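Long-range contacts in FERM, ARHGEF and pleckstrin domain-containing protein 2 (PDB 4GYV), which acts as a guanine nucleotide exchange factor that activates RAC1 and takes part in actin remodelling, semaphorin responses and osteoclast differentiation: residues 63-68 and 92-97; 114-119 and 148-153; 159-164 and 183-188. All coordinates share one frame; numbering follows the deposited sequence.

Contact 1 (63-68 and 92-97); sequences RGFLHE and GDILLR
Glu-68 and Arg-97 illustrate how one carboxylate oxygen can serve two donors of a single guanidinium group. Arg-97 NH1 forms a salt bridge with Glu-68 OE1, modelled at a length too short to be taken literally at this resolution, while the bond from Arg-97 NE to the same OE1, 3.0 Å long, is weak and clearly bent. OE1 meets the guanidinium at its edge, near the plane, yet the two flat groups are turned 46° apart, so the pairing is not a flat two-oxygen fork. The arginine reaches this point because its chain, extended at first, bends at the third torsion (chi3 63°), which brings the guanidinium back with Ile-94 CA over one face, toward the rim. Asn-98, the residue after Arg-97, adds a further donor to OE1 through its ND2. A glutamine at Glu-68 would probably leave the guanidinium of Arg-97 without its charge mate across the two helices.

The apolar contacts lie beside this polar pair. Ile-94 sends both branches to Glu-68: CG2 touches Glu-68 CB at 3.9 Å, and CD1 rests 3.7 Å from Glu-68 O. Phe-65 extends its ring across the gap and receives Leu-95 at the edge, with Phe-65 CZ 3.8 Å from Leu-95 CD2. Beyond the pair, the Phe-65 ring also meets that of Tyr-160, and Leu-95 packs on Leu-164 and Ala-184.

The short helix axes run almost exactly antiparallel and approach no closer than 10.5 Å, a wide spacing bridged by long side chains. Such a pairing of helix 56-77 with helix 92-102 belongs to the elongated all-helical bundle of the DH (RhoGEF) domain.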
loop_
_atom_site.group_PDB
_atom_site.type_symbol
_atom_site.label_atom_id
_atom_site.label_comp_id
_atom_site.label_asym_id
_atom_site.label_seq_id
_atom_site.Cartn_x
_atom_site.Cartn_y
_atom_site.Cartn_z
ATOM N N ARG A 63 -9.647 -11.835 -6.342
ATOM C CA ARG A 63 -9.725 -10.468 -6.774
ATOM C C ARG A 63 -11.135 -10.009 -7.032
ATOM O O ARG A 63 -11.476 -8.864 -6.753
ATOM C CB ARG A 63 -8.859 -10.263 -7.991
ATOM C CG ARG A 63 -7.526 -9.784 -7.566
ATOM C CD ARG A 63 -7.595 -8.327 -7.223
ATOM N NE ARG A 63 -6.337 -7.790 -7.679
ATOM C CZ ARG A 63 -6.188 -6.860 -8.605
ATOM N NH1 ARG A 63 -7.224 -6.261 -9.161
ATOM N NH2 ARG A 63 -4.966 -6.513 -8.954
ATOM N N GLY A 64 -11.957 -10.902 -7.552
ATOM C CA GLY A 64 -13.340 -10.563 -7.798
ATOM C C GLY A 64 -14.058 -10.461 -6.473
ATOM O O GLY A 64 -14.905 -9.596 -6.270
ATOM N N PHE A 65 -13.707 -11.358 -5.567
ATOM C CA PHE A 65 -14.283 -11.362 -4.241
ATOM C C PHE A 65 -13.940 -10.081 -3.490
ATOM O O PHE A 65 -14.803 -9.446 -2.881
ATOM C CB PHE A 65 -13.750 -12.561 -3.475
ATOM C CG PHE A 65 -14.327 -12.703 -2.117
ATOM C CD1 PHE A 65 -15.689 -12.599 -1.922
ATOM C CD2 PHE A 65 -13.509 -12.936 -1.022
ATOM C CE1 PHE A 65 -16.235 -12.731 -0.654
ATOM C CE2 PHE A 65 -14.050 -13.071 0.244
ATOM C CZ PHE A 65 -15.419 -12.976 0.423
ATOM N N LEU A 66 -12.671 -9.705 -3.527
ATOM C CA LEU A 66 -12.233 -8.528 -2.808
ATOM C C LEU A 66 -12.959 -7.323 -3.351
ATOM O O LEU A 66 -13.377 -6.442 -2.613
ATOM C CB LEU A 66 -10.729 -8.329 -2.951
ATOM C CG LEU A 66 -10.178 -7.002 -2.411
ATOM C CD1 LEU A 66 -10.472 -6.874 -0.945
ATOM C CD2 LEU A 66 -8.673 -6.872 -2.657
ATOM N N HIS A 67 -13.136 -7.304 -4.658
ATOM C CA HIS A 67 -13.762 -6.157 -5.292
ATOM C C HIS A 67 -15.177 -5.945 -4.777
ATOM O O HIS A 67 -15.605 -4.814 -4.537
ATOM C CB HIS A 67 -13.782 -6.347 -6.792
ATOM C CG HIS A 67 -14.319 -5.167 -7.525
ATOM N ND1 HIS A 67 -15.623 -5.104 -7.976
ATOM C CD2 HIS A 67 -13.737 -3.994 -7.869
ATOM C CE1 HIS A 67 -15.816 -3.950 -8.581
ATOM N NE2 HIS A 67 -14.690 -3.258 -8.528
ATOM N N GLU A 68 -15.890 -7.052 -4.607
ATOM C CA GLU A 68 -17.264 -7.015 -4.170
ATOM C C GLU A 68 -17.340 -6.669 -2.683
ATOM O O GLU A 68 -18.169 -5.857 -2.263
ATOM C CB GLU A 68 -17.931 -8.345 -4.476
ATOM C CG GLU A 68 -18.243 -8.541 -5.948
ATOM C CD GLU A 68 -18.911 -9.883 -6.241
ATOM O OE1 GLU A 68 -19.646 -10.392 -5.373
ATOM O OE2 GLU A 68 -18.685 -10.447 -7.335
ATOM N N GLY A 92 -23.794 -11.121 3.621
ATOM C CA GLY A 92 -24.093 -12.521 3.364
ATOM C C GLY A 92 -24.428 -12.875 1.930
ATOM O O GLY A 92 -24.126 -13.971 1.473
ATOM N N ASP A 93 -25.069 -11.955 1.222
ATOM C CA ASP A 93 -25.400 -12.177 -0.180
ATOM C C ASP A 93 -24.135 -12.340 -1.003
ATOM O O ASP A 93 -24.072 -13.188 -1.896
ATOM C CB ASP A 93 -26.231 -11.019 -0.736
ATOM C CG ASP A 93 -25.681 -9.654 -0.346
ATOM O OD1 ASP A 93 -24.998 -9.545 0.701
ATOM O OD2 ASP A 93 -25.947 -8.683 -1.082
ATOM N N ILE A 94 -23.134 -11.520 -0.683
ATOM C CA ILE A 94 -21.860 -11.532 -1.374
ATOM C C ILE A 94 -21.090 -12.814 -1.041
ATOM O O ILE A 94 -20.626 -13.515 -1.939
ATOM C CB ILE A 94 -21.062 -10.264 -1.031
ATOM C CG1 ILE A 94 -21.811 -9.052 -1.565
ATOM C CG2 ILE A 94 -19.645 -10.303 -1.598
ATOM C CD1 ILE A 94 -21.120 -7.792 -1.309
ATOM N N LEU A 95 -20.992 -13.126 0.245
ATOM C CA LEU A 95 -20.368 -14.363 0.687
ATOM C C LEU A 95 -20.977 -15.575 0.003
ATOM O O LEU A 95 -20.279 -16.504 -0.415
ATOM C CB LEU A 95 -20.515 -14.518 2.197
ATOM C CG LEU A 95 -19.869 -13.409 3.016
ATOM C CD1 LEU A 95 -20.086 -13.655 4.477
ATOM C CD2 LEU A 95 -18.391 -13.317 2.708
ATOM N N LEU A 96 -22.292 -15.577 -0.102
ATOM C CA LEU A 96 -22.965 -16.734 -0.641
ATOM C C LEU A 96 -22.662 -16.865 -2.108
ATOM O O LEU A 96 -22.427 -17.956 -2.596
ATOM C CB LEU A 96 -24.452 -16.595 -0.446
ATOM C CG LEU A 96 -25.312 -17.580 -1.215
ATOM C CD1 LEU A 96 -25.058 -18.961 -0.699
ATOM C CD2 LEU A 96 -26.756 -17.194 -1.050
ATOM N N ARG A 97 -22.682 -15.748 -2.819
ATOM C CA ARG A 97 -22.368 -15.777 -4.240
ATOM C C ARG A 97 -20.940 -16.320 -4.427
ATOM O O ARG A 97 -20.716 -17.276 -5.157
ATOM C CB ARG A 97 -22.557 -14.386 -4.869
ATOM C CG ARG A 97 -22.178 -14.280 -6.350
ATOM C CD ARG A 97 -22.645 -12.978 -7.014
ATOM N NE ARG A 97 -22.036 -11.787 -6.424
ATOM C CZ ARG A 97 -22.705 -10.851 -5.740
ATOM N NH1 ARG A 97 -22.057 -9.798 -5.236
ATOM N NH2 ARG A 97 -24.022 -10.953 -5.564
#

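Contact 2 (114-119 and 148-153); sequences EVLTEL and TFLLKP
Glu-114 O, at the start of the helical segment that presents Val-115, Leu-116 and Leu-119 to Leu-150, is gripped by two donors. Glu-118 N makes the regular helical bond to it, and Thr-117 OG1 adds a second at 3.2 Å from Glu-114 O, tilted 22° from the carbonyl plane; both come from the same face of that plane. The polar group of Thr-117 is thus folded back onto its own helix, and the contact with residues 148-153 contains no hydrogen bond at all.

What crosses the gap is a small cluster of methyl groups, an example of one side chain filling the centre of an apolar patch. Leu-150 places CG beside its backbone N (chi1 -75°) and directs CD1 at three residues of the helix. That methyl is 3.9 Å from Val-115 CG1, 4.0 Å from Leu-116 CD1 and 3.5 Å from Leu-119 CD1. The approaches differ: Val-115 meets Leu-150 at about a right angle, Leu-116 slides past it in the opposing direction, and Leu-119 comes in on a slant. Leu-151 adds a looser touch, its CD2 standing 4.3 Å from Leu-116 CD2. Both leucines occupy the central positions of a type I turn from Phe-149 to Lys-152, closed by Lys-152 N bonding to Phe-149 O; the turn points Leu-150 at helix 112-124 and lets only the end of Leu-151 reach it.

All five touching residues are buried among further helices. Val-115 and Leu-119 pack on helix 45-52, Leu-150 on Ile-29 of helix 7-39, and Leu-116 and Leu-151 on helix 196-212; the contact is thus enclosed by these three helices, while its turn links helix 146-149 to helix 152-170.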
loop_
_atom_site.group_PDB
_atom_site.type_symbol
_atom_site.label_atom_id
_atom_site.label_comp_id
_atom_site.label_asym_id
_atom_site.label_seq_id
_atom_site.Cartn_x
_atom_site.Cartn_y
_atom_site.Cartn_z
ATOM N N GLU A 114 0.481 -31.289 -4.513
ATOM C CA GLU A 114 1.247 -31.850 -5.612
ATOM C C GLU A 114 2.242 -30.808 -6.151
ATOM O O GLU A 114 3.411 -31.116 -6.363
ATOM C CB GLU A 114 0.286 -32.347 -6.684
ATOM C CG GLU A 114 0.900 -32.661 -8.021
ATOM C CD GLU A 114 -0.160 -32.927 -9.096
ATOM O OE1 GLU A 114 0.233 -33.116 -10.274
ATOM O OE2 GLU A 114 -1.376 -32.949 -8.760
ATOM N N VAL A 115 1.779 -29.573 -6.347
ATOM C CA VAL A 115 2.640 -28.472 -6.772
ATOM C C VAL A 115 3.817 -28.340 -5.819
ATOM O O VAL A 115 4.968 -28.153 -6.205
ATOM C CB VAL A 115 1.869 -27.130 -6.765
ATOM C CG1 VAL A 115 2.842 -25.936 -6.759
ATOM C CG2 VAL A 115 0.909 -27.055 -7.949
ATOM N N LEU A 116 3.507 -28.458 -4.548
ATOM C CA LEU A 116 4.510 -28.344 -3.526
ATOM C C LEU A 116 5.550 -29.472 -3.587
ATOM O O LEU A 116 6.745 -29.181 -3.613
ATOM C CB LEU A 116 3.826 -28.303 -2.180
ATOM C CG LEU A 116 4.725 -27.956 -1.022
ATOM C CD1 LEU A 116 5.418 -26.645 -1.310
ATOM C CD2 LEU A 116 3.830 -27.851 0.188
ATOM N N THR A 117 5.124 -30.741 -3.619
ATOM C CA THR A 117 6.107 -31.819 -3.617
ATOM C C THR A 117 7.010 -31.715 -4.850
ATOM O O THR A 117 8.208 -31.999 -4.791
ATOM C CB THR A 117 5.492 -33.254 -3.579
ATOM O OG1 THR A 117 4.784 -33.501 -4.787
ATOM C CG2 THR A 117 4.552 -33.443 -2.433
ATOM N N GLU A 118 6.424 -31.288 -5.959
ATOM C CA GLU A 118 7.134 -31.237 -7.217
ATOM C C GLU A 118 8.194 -30.161 -7.227
ATOM O O GLU A 118 9.259 -30.341 -7.824
ATOM C CB GLU A 118 6.152 -31.012 -8.355
ATOM C CG GLU A 118 5.420 -32.265 -8.722
ATOM C CD GLU A 118 6.375 -33.391 -9.025
ATOM O OE1 GLU A 118 6.099 -34.542 -8.606
ATOM O OE2 GLU A 118 7.408 -33.116 -9.679
ATOM N N LEU A 119 7.890 -29.037 -6.582
ATOM C CA LEU A 119 8.875 -27.985 -6.399
ATOM C C LEU A 119 10.077 -28.469 -5.605
ATOM O O LEU A 119 11.218 -28.280 -6.028
ATOM C CB LEU A 119 8.259 -26.776 -5.708
ATOM C CG LEU A 119 7.313 -25.954 -6.577
ATOM C CD1 LEU A 119 6.711 -24.793 -5.798
ATOM C CD2 LEU A 119 8.028 -25.453 -7.799
ATOM N N THR A 148 6.223 -21.545 1.647
ATOM C CA THR A 148 5.201 -21.493 2.683
ATOM C C THR A 148 4.023 -20.593 2.270
ATOM O O THR A 148 2.930 -20.662 2.845
ATOM C CB THR A 148 5.766 -21.180 4.100
ATOM O OG1 THR A 148 5.855 -19.786 4.293
ATOM C CG2 THR A 148 7.149 -21.780 4.307
ATOM N N PHE A 149 4.242 -19.777 1.243
ATOM C CA PHE A 149 3.155 -19.024 0.638
ATOM C C PHE A 149 2.188 -19.957 -0.047
ATOM O O PHE A 149 1.026 -19.630 -0.185
ATOM C CB PHE A 149 3.668 -18.003 -0.384
ATOM C CG PHE A 149 4.375 -16.826 0.234
ATOM C CD1 PHE A 149 3.660 -15.705 0.649
ATOM C CD2 PHE A 149 5.758 -16.845 0.419
ATOM C CE1 PHE A 149 4.310 -14.609 1.233
ATOM C CE2 PHE A 149 6.414 -15.758 0.997
ATOM C CZ PHE A 149 5.686 -14.636 1.401
ATOM N N LEU A 150 2.663 -21.115 -0.492
ATOM C CA LEU A 150 1.785 -22.085 -1.145
ATOM C C LEU A 150 0.772 -22.756 -0.219
ATOM O O LEU A 150 -0.213 -23.333 -0.684
ATOM C CB LEU A 150 2.607 -23.141 -1.843
ATOM C CG LEU A 150 3.230 -22.620 -3.118
ATOM C CD1 LEU A 150 4.052 -23.728 -3.752
ATOM C CD2 LEU A 150 2.123 -22.203 -4.025
ATOM N N LEU A 151 1.003 -22.674 1.089
ATOM C CA LEU A 151 0.040 -23.191 2.060
ATOM C C LEU A 151 -1.074 -22.179 2.356
ATOM O O LEU A 151 -2.012 -22.497 3.072
ATOM C CB LEU A 151 0.734 -23.549 3.374
ATOM C CG LEU A 151 1.899 -24.523 3.297
ATOM C CD1 LEU A 151 2.748 -24.439 4.544
ATOM C CD2 LEU A 151 1.363 -25.901 3.123
ATOM N N LYS A 152 -0.959 -20.956 1.836
ATOM C CA LYS A 152 -1.915 -19.907 2.190
ATOM C C LYS A 152 -3.302 -20.062 1.553
ATOM O O LYS A 152 -4.300 -19.934 2.254
ATOM C CB LYS A 152 -1.325 -18.498 1.992
ATOM C CG LYS A 152 -0.080 -18.299 2.832
ATOM C CD LYS A 152 0.341 -16.846 3.075
ATOM C CE LYS A 152 1.135 -16.767 4.407
ATOM N NZ LYS A 152 1.316 -15.366 4.915
ATOM N N PRO A 153 -3.376 -20.366 0.242
ATOM C CA PRO A 153 -4.702 -20.528 -0.373
ATOM C C PRO A 153 -5.650 -21.477 0.384
ATOM O O PRO A 153 -6.745 -21.057 0.764
ATOM C CB PRO A 153 -4.366 -21.090 -1.759
ATOM C CG PRO A 153 -3.046 -20.506 -2.068
ATOM C CD PRO A 153 -2.301 -20.525 -0.759
#

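Contact 3 (159-164 and 183-188); sequences HYRLLL and EALKAI
Leu-164 and Ile-188 cross obliquely in the middle of this helix pair, Leu-164 CD1 resting 3.9 Å from Ile-188 CG2. The two methyls of Leu-164 divide their work, for CD2 turns instead to Ala-184 and lies 3.8 Å from its CB. At the base of the same leucine, CB receives Leu-185 CD1 at 3.9 Å, and that methyl also lies against the backbone, 3.7 Å from Arg-161 O.

The axes of segments 159-164 and 183-188 come within 9.2 Å and cross at -156°, an antiparallel pair on helices 152-170 and 178-194, consecutive in the DH bundle. Helix 152-170 corresponds to a helix that in other DH domains contributes to the GTPase-binding surface, and it probably does so here.

Ile-188 holds CG1 anti to its backbone N (chi1 -177°), which carries that branch alongside the base of Tyr-160, with CG1 3.8 Å from Tyr-160 CB. Ile-188 CD1 then sits at the edge of the tyrosine ring, near its plane. The ring itself leads away from residues 183-188, and its hydroxyl is hydrogen-bonded to Glu-19 and His-62. Arg-161 brushes Leu-185 CD1 with its CG, whereas the bends at its second and third torsions carry the guanidinium away from residues 183-188, and NE makes a weak hydrogen bond to Thr-192, a turn further along helix 178-194.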
loop_
_atom_site.group_PDB
_atom_site.type_symbol
_atom_site.label_atom_id
_atom_site.label_comp_id
_atom_site.label_asym_id
_atom_site.label_seq_id
_atom_site.Cartn_x
_atom_site.Cartn_y
_atom_site.Cartn_z
ATOM N N HIS A 159 -10.121 -20.359 6.927
ATOM C CA HIS A 159 -10.457 -19.075 7.507
ATOM C C HIS A 159 -11.868 -18.645 7.143
ATOM O O HIS A 159 -12.594 -18.179 8.009
ATOM C CB HIS A 159 -9.456 -18.013 7.062
ATOM C CG HIS A 159 -9.319 -16.877 8.029
ATOM N ND1 HIS A 159 -8.356 -15.901 7.908
ATOM C CD2 HIS A 159 -10.030 -16.561 9.135
ATOM C CE1 HIS A 159 -8.474 -15.039 8.902
ATOM N NE2 HIS A 159 -9.479 -15.421 9.665
ATOM N N TYR A 160 -12.255 -18.800 5.872
ATOM C CA TYR A 160 -13.618 -18.479 5.438
ATOM C C TYR A 160 -14.656 -19.257 6.256
ATOM O O TYR A 160 -15.654 -18.685 6.713
ATOM C CB TYR A 160 -13.835 -18.779 3.953
ATOM C CG TYR A 160 -13.176 -17.821 2.967
ATOM C CD1 TYR A 160 -12.656 -16.584 3.372
ATOM C CD2 TYR A 160 -13.078 -18.155 1.616
ATOM C CE1 TYR A 160 -12.049 -15.713 2.447
ATOM C CE2 TYR A 160 -12.483 -17.296 0.693
ATOM C CZ TYR A 160 -11.975 -16.085 1.113
ATOM O OH TYR A 160 -11.390 -15.262 0.182
ATOM N N ARG A 161 -14.425 -20.558 6.441
ATOM C CA ARG A 161 -15.375 -21.397 7.167
ATOM C C ARG A 161 -15.511 -20.857 8.582
ATOM O O ARG A 161 -16.586 -20.883 9.168
ATOM C CB ARG A 161 -14.927 -22.865 7.197
ATOM C CG ARG A 161 -16.000 -23.872 7.674
ATOM C CD ARG A 161 -15.449 -24.954 8.622
ATOM N NE ARG A 161 -14.397 -25.800 8.034
ATOM C CZ ARG A 161 -13.191 -26.002 8.579
ATOM N NH1 ARG A 161 -12.869 -25.414 9.730
ATOM N NH2 ARG A 161 -12.299 -26.788 7.978
ATOM N N LEU A 162 -14.411 -20.347 9.115
ATOM C CA LEU A 162 -14.367 -19.862 10.480
ATOM C C LEU A 162 -15.195 -18.613 10.614
ATOM O O LEU A 162 -16.027 -18.500 11.517
ATOM C CB LEU A 162 -12.934 -19.520 10.835
ATOM C CG LEU A 162 -12.259 -20.452 11.809
ATOM C CD1 LEU A 162 -12.832 -20.103 13.175
ATOM C CD2 LEU A 162 -12.523 -21.927 11.385
ATOM N N LEU A 163 -14.929 -17.674 9.702
ATOM C CA LEU A 163 -15.591 -16.378 9.642
ATOM C C LEU A 163 -17.098 -16.510 9.424
ATOM O O LEU A 163 -17.883 -15.880 10.120
ATOM C CB LEU A 163 -14.945 -15.517 8.554
ATOM C CG LEU A 163 -13.518 -15.033 8.861
ATOM C CD1 LEU A 163 -12.706 -14.852 7.591
ATOM C CD2 LEU A 163 -13.506 -13.745 9.695
ATOM N N LEU A 164 -17.503 -17.333 8.468
ATOM C CA LEU A 164 -18.920 -17.595 8.279
ATOM C C LEU A 164 -19.562 -18.239 9.510
ATOM O O LEU A 164 -20.723 -17.990 9.832
ATOM C CB LEU A 164 -19.136 -18.427 7.023
ATOM C CG LEU A 164 -19.137 -17.467 5.837
ATOM C CD1 LEU A 164 -18.714 -18.122 4.534
ATOM C CD2 LEU A 164 -20.535 -16.883 5.718
ATOM N N GLU A 183 -26.493 -20.274 4.144
ATOM C CA GLU A 183 -26.290 -20.873 2.835
ATOM C C GLU A 183 -24.810 -20.869 2.461
ATOM O O GLU A 183 -24.260 -21.886 2.044
ATOM C CB GLU A 183 -27.132 -20.154 1.780
ATOM C CG GLU A 183 -28.432 -20.845 1.473
ATOM C CD GLU A 183 -28.220 -22.318 1.204
ATOM O OE1 GLU A 183 -28.946 -23.149 1.801
ATOM O OE2 GLU A 183 -27.314 -22.644 0.400
ATOM N N ALA A 184 -24.171 -19.719 2.639
ATOM C CA ALA A 184 -22.755 -19.555 2.341
ATOM C C ALA A 184 -21.879 -20.486 3.182
ATOM O O ALA A 184 -20.911 -21.063 2.684
ATOM C CB ALA A 184 -22.344 -18.105 2.558
ATOM N N LEU A 185 -22.213 -20.623 4.459
ATOM C CA LEU A 185 -21.441 -21.489 5.325
ATOM C C LEU A 185 -21.527 -22.928 4.843
ATOM O O LEU A 185 -20.547 -23.686 4.902
ATOM C CB LEU A 185 -21.946 -21.403 6.749
ATOM C CG LEU A 185 -21.264 -22.370 7.714
ATOM C CD1 LEU A 185 -19.770 -22.185 7.714
ATOM C CD2 LEU A 185 -21.808 -22.166 9.096
ATOM N N LYS A 186 -22.709 -23.300 4.368
ATOM C CA LYS A 186 -22.920 -24.640 3.854
ATOM C C LYS A 186 -22.009 -24.833 2.648
ATOM O O LYS A 186 -21.361 -25.858 2.513
ATOM C CB LYS A 186 -24.394 -24.842 3.500
ATOM C CG LYS A 186 -24.753 -26.226 2.980
ATOM C CD LYS A 186 -26.229 -26.269 2.558
ATOM C CE LYS A 186 -26.589 -27.521 1.758
ATOM N NZ LYS A 186 -28.060 -27.597 1.462
ATOM N N ALA A 187 -21.921 -23.811 1.805
ATOM C CA ALA A 187 -21.103 -23.869 0.602
ATOM C C ALA A 187 -19.607 -24.040 0.885
ATOM O O ALA A 187 -18.960 -24.931 0.339
ATOM C CB ALA A 187 -21.327 -22.627 -0.216
ATOM N N ILE A 188 -19.062 -23.160 1.718
ATOM C CA ILE A 188 -17.658 -23.208 2.076
ATOM C C ILE A 188 -17.341 -24.495 2.845
ATOM O O ILE A 188 -16.261 -25.065 2.715
ATOM C CB ILE A 188 -17.251 -21.973 2.909
ATOM C CG1 ILE A 188 -15.759 -22.012 3.218
ATOM C CG2 ILE A 188 -18.031 -21.900 4.222
ATOM C CD1 ILE A 188 -14.907 -22.195 1.996
#

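All three contacts are largely buried within one helical domain, but they differ in chemistry. Contact 1, between widely spaced helices, combines an apolar part with a salt bridge whose partners are partly exposed. Contacts 2 and 3 have no hydrogen bond between their segments and depend on aliphatic packing, a turn against a helix in contact 2 and two closely packed helices in contact 3. Contacts 1 and 3 adjoin, their centres about 12 Å apart, and form one continuous core through Leu-95 and Leu-164. Contact 2 lies on the opposite side of the chain's centre from both, yet shares helix 152-170 with contact 3.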